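Local coordinates for RNA-directed RNA polymerase (Infectious pancreatic necrosis virus, PDB 3ZED), which probably copies the viral RNA genome as an RNA-dependent RNA polymerase, joining ribonucleoside triphosphates into RNA, and probably occurs both free and covalently attached to that RNA, at residues 497-501 and 502-506. Numbering follows the deposited sequence.
Sequences PNPMT and KEFMD
The carbonyl oxygen of T501 takes two amides of the short helix 502-505: M505 N at 3.2 Å in a nearly straight bond, and F504 N in a weak, more bent one. Just ahead of it, N498 O is likewise gripped twice, for T501 N closes the type I turn 498-501 on it and T501 OG1 reaches it at 2.7 Å, in the carbonyl plane. A chi1 of 67° sets OG1 between the backbone N and the carbonyl carbon of T501, which turns the hydroxyl back toward the turn. The side chain of N498 adds a further bond within the turn: its OD1 accepts from M500 N at 2.9 Å, an Asx turn, while ND2 is bonded to Y399 and D395 and so ties the turn to the neighbouring sheet.

The ring of F504 packs against this turn. Its CG lies anti to the backbone N (chi1 -174°), which carries the ring back along the turn to P499. The CA of P499 stands over one face in a CH-pi contact, 3.8 Å from the ring centroid and displaced toward the rim, while P499 CG approaches CE2. P497 packs its CB on E503 CB at 3.7 Å, and E503, bent at chi2, runs across T501 to bring OE1 within 3.4 Å of T501 CB. Elsewhere around the F504 ring, W491 and F515 meet it with their planes steeply inclined, and I392 and I401 of the antiparallel sheet touch it. With T501 as N-cap, this is a type I beta turn with P499 at its second position, preceded by P497, leading into a short helix, packed on a sheet of the polymerase palm domain, away from the annotated binding sites.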
loop_
_atom_site.group_PDB
_atom_site.type_symbol
_atom_site.label_atom_id
_atom_site.label_comp_id
_atom_site.label_asym_id
_atom_site.label_seq_id
_atom_site.Cartn_x
_atom_site.Cartn_y
_atom_site.Cartn_z
ATOM N N PRO B 497 18.631 -19.791 -8.593
ATOM C CA PRO B 497 18.688 -20.912 -7.628
ATOM C C PRO B 497 17.307 -21.183 -7.029
ATOM O O PRO B 497 16.531 -20.245 -6.809
ATOM C CB PRO B 497 19.667 -20.418 -6.554
ATOM C CG PRO B 497 19.597 -18.919 -6.642
ATOM C CD PRO B 497 19.402 -18.629 -8.098
ATOM N N ASN B 498 16.999 -22.463 -6.789
ATOM C CA ASN B 498 15.726 -22.873 -6.230
ATOM C C ASN B 498 15.482 -22.159 -4.887
ATOM O O ASN B 498 16.377 -22.127 -4.052
ATOM C CB ASN B 498 15.665 -24.394 -6.073
ATOM C CG ASN B 498 14.335 -24.880 -5.581
ATOM O OD1 ASN B 498 14.018 -24.774 -4.390
ATOM N ND2 ASN B 498 13.500 -25.348 -6.500
ATOM N N PRO B 499 14.277 -21.588 -4.660
ATOM C CA PRO B 499 14.016 -20.873 -3.400
ATOM C C PRO B 499 14.284 -21.659 -2.100
ATOM O O PRO B 499 14.484 -21.013 -1.069
ATOM C CB PRO B 499 12.535 -20.490 -3.525
ATOM C CG PRO B 499 12.350 -20.294 -4.982
ATOM C CD PRO B 499 13.121 -21.457 -5.573
ATOM N N MET B 500 14.342 -23.011 -2.139
ATOM C CA MET B 500 14.569 -23.826 -0.928
ATOM C C MET B 500 16.054 -24.078 -0.620
ATOM O O MET B 500 16.366 -24.736 0.378
ATOM C CB MET B 500 13.863 -25.191 -1.020
ATOM C CG MET B 500 12.339 -25.136 -1.108
ATOM S SD MET B 500 11.463 -23.953 -0.036
ATOM C CE MET B 500 11.894 -24.528 1.584
ATOM N N THR B 501 16.957 -23.598 -1.481
ATOM C CA THR B 501 18.395 -23.814 -1.348
ATOM C C THR B 501 19.069 -22.666 -0.579
ATOM O O THR B 501 18.524 -21.565 -0.505
ATOM C CB THR B 501 19.028 -23.984 -2.747
ATOM O OG1 THR B 501 18.931 -22.751 -3.468
ATOM C CG2 THR B 501 18.396 -25.113 -3.549
ATOM N N LYS B 502 20.276 -22.927 -0.038
ATOM C CA LYS B 502 21.111 -21.959 0.674
ATOM C C LYS B 502 21.457 -20.797 -0.253
ATOM O O LYS B 502 21.439 -19.653 0.190
ATOM C CB LYS B 502 22.392 -22.632 1.193
ATOM C CG LYS B 502 23.206 -21.759 2.142
ATOM C CD LYS B 502 24.701 -22.045 2.030
ATOM C CE LYS B 502 25.560 -20.905 2.524
ATOM N NZ LYS B 502 25.387 -20.651 3.982
ATOM N N GLU B 503 21.734 -21.104 -1.547
ATOM C CA GLU B 503 22.065 -20.155 -2.616
ATOM C C GLU B 503 20.995 -19.077 -2.769
ATOM O O GLU B 503 21.343 -17.928 -3.038
ATOM C CB GLU B 503 22.263 -20.873 -3.964
ATOM C CG GLU B 503 23.520 -21.724 -4.058
ATOM C CD GLU B 503 23.471 -23.076 -3.370
ATOM O OE1 GLU B 503 22.390 -23.709 -3.357
ATOM O OE2 GLU B 503 24.520 -23.500 -2.835
ATOM N N PHE B 504 19.704 -19.439 -2.598
ATOM C CA PHE B 504 18.618 -18.463 -2.673
ATOM C C PHE B 504 18.556 -17.665 -1.372
ATOM O O PHE B 504 18.414 -16.448 -1.419
ATOM C CB PHE B 504 17.264 -19.129 -2.952
ATOM C CG PHE B 504 16.131 -18.152 -3.184
ATOM C CD1 PHE B 504 15.377 -17.661 -2.118
ATOM C CD2 PHE B 504 15.787 -17.752 -4.474
ATOM C CE1 PHE B 504 14.314 -16.778 -2.340
ATOM C CE2 PHE B 504 14.726 -16.856 -4.692
ATOM C CZ PHE B 504 14.018 -16.359 -3.621
ATOM N N MET B 505 18.679 -18.349 -0.206
ATOM C CA MET B 505 18.627 -17.699 1.099
ATOM C C MET B 505 19.788 -16.741 1.280
ATOM O O MET B 505 19.624 -15.755 1.988
ATOM C CB MET B 505 18.546 -18.713 2.249
ATOM C CG MET B 505 17.175 -19.366 2.394
ATOM S SD MET B 505 15.713 -18.326 2.046
ATOM C CE MET B 505 15.766 -17.168 3.464
ATOM N N ASP B 506 20.916 -16.972 0.567
ATOM C CA ASP B 506 22.098 -16.112 0.573
ATOM C C ASP B 506 21.807 -14.738 -0.039
ATOM O O ASP B 506 22.565 -13.797 0.206
ATOM C CB ASP B 506 23.241 -16.787 -0.191
ATOM C CG ASP B 506 24.013 -17.848 0.583
ATOM O OD1 ASP B 506 23.704 -18.061 1.787
ATOM O OD2 ASP B 506 24.924 -18.472 -0.017
#